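Local coordinates for protein iodotyrosine deiodinase (Thermotoga neapolitana, PDB 6TYK) that catalyses the FMN-dependent reductive dehalogenation of halotyrosines such as 3-iodo-L-tyrosine and 3,5-diiodo-L-tyrosine, working as a homodimer, at residues E36-F48 / F105-V117. Numbering follows the deposited sequence. Where two conformers were deposited one is given.
Sequences EAPSGMNAQPWRF and FSEKSAPYSRESV. With FMN (flavin mononucleotide), chain J; IYR (3-iodo-tyrosine), chain N; IYR (3-iodo-tyrosine), chain K.
Strands 46-48 and 105-107 pair antiparallel, Arg47 and Phe105 forming a hydrogen-bonded pair (Phe105 N to Arg47 O, 2.9 Å), and Glu107 N extends the ladder to Pro45 O at 2.8 Å. Beyond the strands, loop 38-45 lies against the start of helix 113-130. Pro45 is wedged between the type I turn Glu107-Ala110 and this helix: its CG meets Ser116 CB at 3.7 Å, while its CB rests on Ala110 CB. Val117 CG2 packs against Pro45 CG and Trp46 CB, and the indole brings its CZ3 edge to Ser116 O. On the other side of the sheet, Glu107, with CG anti to its backbone N (chi1 -180°), extends alongside Pro45 and, in one of its two conformers, makes a long salt bridge with Arg47 (OE1 to NH2, 3.5 Å). Ser116 OG is the polar link: it accepts a nearly straight bond from Gly40 N (3.0 Å) and donates to Tyr112 O from above the carbonyl plane, opposite the helical Ser116 N. Replacing Ser116 by alanine would probably leave Gly40 N without this acceptor and Tyr112 O with only its Ser116 N bond, the loop less firmly set beside the flavin. A water bridges Gly40 O and Pro111 O. Ser116, itself part of the FMN wall, thus probably steadies the loop whose Met41 N grips OF of the 3-iodotyrosine over the flavin (chain K, 2.9 Å), also bound by Glu68, Tyr72 and Lys92 of the second subunit.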
loop_
_atom_site.group_PDB
_atom_site.type_symbol
_atom_site.label_atom_id
_atom_site.label_comp_id
_atom_site.label_asym_id
_atom_site.label_seq_id
_atom_site.Cartn_x
_atom_site.Cartn_y
_atom_site.Cartn_z
ATOM N N GLU A 36 -0.484 11.887 4.136
ATOM C CA GLU A 36 -1.933 12.098 4.098
ATOM C C GLU A 36 -2.737 10.808 3.987
ATOM O O GLU A 36 -3.962 10.827 4.115
ATOM C CB GLU A 36 -2.322 13.029 2.948
ATOM C CG GLU A 36 -1.911 14.472 3.159
ATOM C CD GLU A 36 -2.551 15.074 4.389
ATOM O OE1 GLU A 36 -3.725 14.753 4.672
ATOM O OE2 GLU A 36 -1.880 15.868 5.075
ATOM N N ALA A 37 -2.049 9.696 3.735
ATOM C CA ALA A 37 -2.712 8.406 3.615
ATOM C C ALA A 37 -3.421 7.997 4.887
ATOM O O ALA A 37 -3.063 8.436 5.980
ATOM C CB ALA A 37 -1.711 7.335 3.231
ATOM N N PRO A 38 -4.431 7.139 4.746
ATOM C CA PRO A 38 -5.051 6.534 5.922
ATOM C C PRO A 38 -4.114 5.524 6.571
ATOM O O PRO A 38 -3.137 5.083 5.968
ATOM C CB PRO A 38 -6.282 5.839 5.341
ATOM C CG PRO A 38 -5.876 5.491 3.934
ATOM C CD PRO A 38 -5.039 6.668 3.490
ATOM N N SER A 39 -4.410 5.172 7.814
ATOM C CA SER A 39 -3.657 4.142 8.508
ATOM C C SER A 39 -4.491 3.596 9.644
ATOM O O SER A 39 -5.418 4.264 10.129
ATOM C CB SER A 39 -2.324 4.680 9.034
ATOM O OG SER A 39 -2.516 5.775 9.924
ATOM N N GLY A 40 -4.144 2.397 10.098
ATOM C CA GLY A 40 -4.845 1.785 11.211
ATOM C C GLY A 40 -4.789 2.710 12.409
ATOM O O GLY A 40 -3.714 3.162 12.805
ATOM N N MET A 41 -5.955 2.976 12.984
ATOM C CA MET A 41 -6.088 3.879 14.117
ATOM C C MET A 41 -5.417 5.238 13.916
ATOM O O MET A 41 -5.070 5.922 14.882
ATOM C CB MET A 41 -5.621 3.188 15.390
ATOM C CG MET A 41 -6.505 1.995 15.745
ATOM S SD MET A 41 -6.721 1.799 17.518
ATOM C CE MET A 41 -7.798 0.370 17.607
ATOM N N ASN A 42 -5.296 5.649 12.657
ATOM C CA ASN A 42 -4.621 6.901 12.314
ATOM C C ASN A 42 -3.255 7.023 12.988
ATOM O O ASN A 42 -2.820 8.117 13.332
ATOM C CB ASN A 42 -5.491 8.132 12.615
ATOM C CG ASN A 42 -4.962 9.391 11.950
ATOM O OD1 ASN A 42 -4.425 9.335 10.850
ATOM N ND2 ASN A 42 -5.113 10.530 12.612
ATOM N N ALA A 43 -2.586 5.891 13.173
ATOM C CA ALA A 43 -1.293 5.878 13.847
ATOM C C ALA A 43 -0.190 6.548 13.029
ATOM O O ALA A 43 0.832 6.941 13.581
ATOM C CB ALA A 43 -0.897 4.457 14.181
ATOM N N GLN A 44 -0.385 6.644 11.710
ATOM C CA GLN A 44 0.649 7.177 10.827
ATOM C C GLN A 44 1.960 6.465 11.103
ATOM O O GLN A 44 2.962 7.085 11.458
ATOM C CB GLN A 44 0.785 8.689 11.007
ATOM C CG GLN A 44 -0.519 9.412 10.705
ATOM C CD GLN A 44 -0.625 10.761 11.373
ATOM O OE1 GLN A 44 0.190 11.627 11.146
ATOM N NE2 GLN A 44 -1.668 10.950 12.179
ATOM N N PRO A 45 1.958 5.137 10.939
ATOM C CA PRO A 45 3.050 4.279 11.407
ATOM C C PRO A 45 4.266 4.238 10.488
ATOM O O PRO A 45 5.111 3.385 10.683
ATOM C CB PRO A 45 2.390 2.904 11.446
ATOM C CG PRO A 45 1.435 2.941 10.301
ATOM C CD PRO A 45 0.867 4.353 10.340
ATOM N N TRP A 46 4.357 5.142 9.525
ATOM C CA TRP A 46 5.533 5.225 8.665
ATOM C C TRP A 46 6.591 6.129 9.268
ATOM O O TRP A 46 6.279 7.131 9.915
ATOM C CB TRP A 46 5.136 5.758 7.286
ATOM C CG TRP A 46 4.083 6.826 7.340
ATOM C CD1 TRP A 46 4.265 8.154 7.594
ATOM C CD2 TRP A 46 2.673 6.641 7.150
ATOM N NE1 TRP A 46 3.051 8.811 7.577
ATOM C CE2 TRP A 46 2.060 7.902 7.297
ATOM C CE3 TRP A 46 1.874 5.532 6.849
ATOM C CZ2 TRP A 46 0.685 8.086 7.150
ATOM C CZ3 TRP A 46 0.504 5.712 6.721
ATOM C CH2 TRP A 46 -0.076 6.979 6.865
ATOM N N ARG A 47 7.851 5.754 9.079
ATOM C CA ARG A 47 8.974 6.611 9.435
ATOM C C ARG A 47 9.930 6.609 8.258
ATOM O O ARG A 47 10.122 5.581 7.617
ATOM C CB ARG A 47 9.716 6.096 10.673
ATOM C CG ARG A 47 8.868 5.946 11.918
ATOM C CD ARG A 47 8.420 7.292 12.493
ATOM N NE ARG A 47 7.734 7.105 13.767
ATOM C CZ ARG A 47 6.435 6.859 13.886
ATOM N NH1 ARG A 47 5.663 6.791 12.807
ATOM N NH2 ARG A 47 5.902 6.690 15.087
ATOM N N PHE A 48 10.542 7.753 7.988
ATOM C CA PHE A 48 11.400 7.885 6.826
ATOM C C PHE A 48 12.823 8.214 7.224
ATOM O O PHE A 48 13.073 9.097 8.050
ATOM C CB PHE A 48 10.855 8.953 5.885
ATOM C CG PHE A 48 9.452 8.689 5.434
ATOM C CD1 PHE A 48 9.179 7.651 4.546
ATOM C CD2 PHE A 48 8.402 9.486 5.877
ATOM C CE1 PHE A 48 7.886 7.412 4.118
ATOM C CE2 PHE A 48 7.103 9.244 5.453
ATOM C CZ PHE A 48 6.849 8.212 4.571
ATOM N N PHE A 105 10.227 2.757 7.107
ATOM C CA PHE A 105 10.022 1.850 8.222
ATOM C C PHE A 105 8.576 1.853 8.672
ATOM O O PHE A 105 7.851 2.835 8.479
ATOM C CB PHE A 105 10.873 2.279 9.422
ATOM C CG PHE A 105 12.345 2.283 9.159
ATOM C CD1 PHE A 105 12.945 3.330 8.480
ATOM C CD2 PHE A 105 13.142 1.244 9.616
ATOM C CE1 PHE A 105 14.313 3.325 8.244
ATOM C CE2 PHE A 105 14.510 1.238 9.387
ATOM C CZ PHE A 105 15.092 2.282 8.704
ATOM N N SER A 106 8.170 0.752 9.292
ATOM C CA SER A 106 6.864 0.671 9.936
ATOM C C SER A 106 7.015 0.574 11.448
ATOM O O SER A 106 7.935 -0.066 11.965
ATOM C CB SER A 106 6.064 -0.523 9.409
ATOM O OG SER A 106 6.756 -1.744 9.609
ATOM N N GLU A 107 6.113 1.238 12.157
ATOM C CA GLU A 107 6.080 1.168 13.606
ATOM C C GLU A 107 5.429 -0.145 14.026
ATOM O O GLU A 107 4.220 -0.328 13.871
ATOM C CB GLU A 107 5.291 2.350 14.155
ATOM C CG GLU A 107 5.195 2.394 15.659
ATOM C CD GLU A 107 4.437 3.609 16.140
ATOM O OE1 GLU A 107 3.562 4.094 15.393
ATOM O OE2 GLU A 107 4.722 4.080 17.260
ATOM N N LYS A 108 6.232 -1.059 14.558
ATOM C CA LYS A 108 5.742 -2.402 14.849
ATOM C C LYS A 108 4.497 -2.450 15.732
ATOM O O LYS A 108 3.632 -3.306 15.552
ATOM C CB LYS A 108 6.850 -3.243 15.476
ATOM C CG LYS A 108 8.068 -3.446 14.594
ATOM C CD LYS A 108 9.133 -4.198 15.371
ATOM C CE LYS A 108 10.449 -4.227 14.635
ATOM N NZ LYS A 108 11.493 -4.937 15.425
ATOM N N SER A 109 4.402 -1.524 16.676
ATOM C CA SER A 109 3.354 -1.588 17.685
ATOM C C SER A 109 1.982 -1.163 17.178
ATOM O O SER A 109 0.968 -1.451 17.812
ATOM C CB SER A 109 3.739 -0.732 18.888
ATOM O OG SER A 109 3.930 0.616 18.495
ATOM N N ALA A 110 1.943 -0.465 16.049
ATOM C CA ALA A 110 0.686 0.090 15.567
ATOM C C ALA A 110 -0.147 -0.979 14.874
ATOM O O ALA A 110 0.393 -1.858 14.201
ATOM C CB ALA A 110 0.956 1.254 14.636
ATOM N N PRO A 111 -1.471 -0.914 15.035
ATOM C CA PRO A 111 -2.318 -1.930 14.403
ATOM C C PRO A 111 -2.326 -1.783 12.892
ATOM O O PRO A 111 -2.420 -0.668 12.381
ATOM C CB PRO A 111 -3.701 -1.636 14.983
ATOM C CG PRO A 111 -3.655 -0.176 15.330
ATOM C CD PRO A 111 -2.253 0.105 15.762
ATOM N N TYR A 112 -2.195 -2.902 12.189
ATOM C CA TYR A 112 -2.146 -2.885 10.735
ATOM C C TYR A 112 -1.063 -1.938 10.246
ATOM O O TYR A 112 -1.206 -1.272 9.225
ATOM C CB TYR A 112 -3.513 -2.535 10.143
ATOM C CG TYR A 112 -4.440 -3.712 10.154
ATOM C CD1 TYR A 112 -4.466 -4.596 9.090
ATOM C CD2 TYR A 112 -5.267 -3.956 11.234
ATOM C CE1 TYR A 112 -5.289 -5.690 9.091
ATOM C CE2 TYR A 112 -6.109 -5.055 11.246
ATOM C CZ TYR A 112 -6.109 -5.917 10.170
ATOM O OH TYR A 112 -6.932 -7.014 10.158
ATOM N N SER A 113 0.036 -1.898 10.988
ATOM C CA SER A 113 1.164 -1.044 10.637
ATOM C C SER A 113 1.733 -1.342 9.251
ATOM O O SER A 113 1.950 -0.423 8.460
ATOM C CB SER A 113 2.270 -1.151 11.695
ATOM O OG SER A 113 2.627 -2.498 11.939
ATOM N N ARG A 114 1.954 -2.617 8.941
ATOM C CA ARG A 114 2.584 -2.957 7.672
ATOM C C ARG A 114 1.672 -2.634 6.491
ATOM O O ARG A 114 2.121 -2.069 5.486
ATOM C CB ARG A 114 2.992 -4.432 7.647
ATOM C CG ARG A 114 3.891 -4.827 8.822
ATOM C CD ARG A 114 4.657 -6.111 8.539
ATOM N NE ARG A 114 5.531 -5.951 7.384
ATOM C CZ ARG A 114 5.936 -6.949 6.608
ATOM N NH1 ARG A 114 5.563 -8.199 6.869
ATOM N NH2 ARG A 114 6.727 -6.698 5.577
ATOM N N GLU A 115 0.402 -3.010 6.609
ATOM C CA GLU A 115 -0.593 -2.676 5.598
ATOM C C GLU A 115 -0.661 -1.173 5.347
ATOM O O GLU A 115 -0.694 -0.708 4.203
ATOM C CB GLU A 115 -1.966 -3.181 6.028
ATOM C CG GLU A 115 -2.107 -4.694 6.034
ATOM C CD GLU A 115 -1.728 -5.350 7.354
ATOM O OE1 GLU A 115 -1.099 -4.709 8.222
ATOM O OE2 GLU A 115 -2.082 -6.533 7.527
ATOM N N SER A 116 -0.664 -0.412 6.435
ATOM C CA SER A 116 -0.777 1.035 6.339
ATOM C C SER A 116 0.441 1.651 5.663
ATOM O O SER A 116 0.319 2.549 4.826
ATOM C CB SER A 116 -0.954 1.626 7.728
ATOM O OG SER A 116 -2.134 1.131 8.343
ATOM N N VAL A 117 1.625 1.157 6.008
ATOM C CA VAL A 117 2.829 1.704 5.413
ATOM C C VAL A 117 2.884 1.401 3.917
ATOM O O VAL A 117 3.212 2.271 3.123
ATOM C CB VAL A 117 4.096 1.240 6.150
ATOM C CG1 VAL A 117 5.335 1.618 5.363
ATOM C CG2 VAL A 117 4.133 1.846 7.563
HETATM N N1 FMN J . -11.636 1.965 9.949
HETATM C C2 FMN J . -12.646 1.316 10.601
HETATM O O2 FMN J . -13.649 1.956 10.917
HETATM N N3 FMN J . -12.543 -0.026 10.891
HETATM C C4 FMN J . -11.421 -0.731 10.526
HETATM O O4 FMN J . -11.334 -1.939 10.782
HETATM C C4A FMN J . -10.396 -0.070 9.859
HETATM N N5 FMN J . -9.261 -0.761 9.499
HETATM C C5A FMN J . -8.256 -0.110 8.812
HETATM C C6 FMN J . -7.138 -0.822 8.414
HETATM C C7 FMN J . -6.111 -0.204 7.718
HETATM C C7M FMN J . -4.922 -1.029 7.297
HETATM C C8 FMN J . -6.216 1.144 7.417
HETATM C C8M FMN J . -5.135 1.846 6.667
HETATM C C9 FMN J . -7.333 1.867 7.823
HETATM C C9A FMN J . -8.367 1.243 8.511
HETATM N N10 FMN J . -9.481 1.952 8.932
HETATM C C10 FMN J . -10.504 1.288 9.574
HETATM C "C1'" FMN J . -9.609 3.415 8.634
HETATM C "C2'" FMN J . -8.750 4.217 9.646
HETATM O "O2'" FMN J . -9.343 4.279 10.942
HETATM C "C3'" FMN J . -8.531 5.626 9.091
HETATM O "O3'" FMN J . -7.721 5.491 7.940
HETATM C "C4'" FMN J . -7.891 6.600 10.074
HETATM O "O4'" FMN J . -8.745 6.807 11.176
HETATM C "C5'" FMN J . -7.601 7.951 9.428
HETATM O "O5'" FMN J . -8.780 8.447 8.827
HETATM P P FMN J . -8.754 9.856 8.063
HETATM O O1P FMN J . -8.147 10.891 8.988
HETATM O O2P FMN J . -10.203 10.181 7.757
HETATM O O3P FMN J . -8.036 9.711 6.741
HETATM N N IYR N . -1.574 -9.276 9.401
HETATM C CA IYR N . -0.204 -9.677 9.639
HETATM C CB IYR N . 0.875 -8.610 9.368
HETATM C CC IYR N . 1.432 -8.730 7.996
HETATM C CD IYR N . 1.198 -7.715 7.069
HETATM C CE IYR N . 1.709 -7.783 5.774
HETATM I IE IYR N . 1.335 -6.272 4.473
HETATM C CF IYR N . 2.464 -8.907 5.422
HETATM O OF IYR N . 3.017 -9.089 4.187
HETATM C CG IYR N . 2.708 -9.944 6.346
HETATM C CH IYR N . 2.194 -9.850 7.625
HETATM C C IYR N . 0.013 -10.117 11.078
HETATM O O IYR N . 0.638 -11.094 11.504
HETATM O OXT IYR N . -0.570 -9.287 11.985
HETATM N N IYR K . -12.318 -3.165 13.167
HETATM C CA IYR K . -12.773 -2.404 14.307
HETATM C CB IYR K . -11.706 -1.597 15.067
HETATM C CC IYR K . -10.898 -0.632 14.268
HETATM C CD IYR K . -9.612 -0.980 13.888
HETATM C CE IYR K . -8.791 -0.107 13.165
HETATM I IE IYR K . -6.949 -0.747 12.638
HETATM C CF IYR K . -9.279 1.161 12.826
HETATM O OF IYR K . -8.544 2.093 12.125
HETATM C CG IYR K . -10.582 1.540 13.212
HETATM C CH IYR K . -11.373 0.640 13.916
HETATM C C IYR K . -13.882 -1.427 13.971
HETATM O O IYR K . -14.572 -0.780 14.759
HETATM O OXT IYR K . -14.123 -1.285 12.648
HETATM O O HOH W 1 -1.359 1.883 11.756
#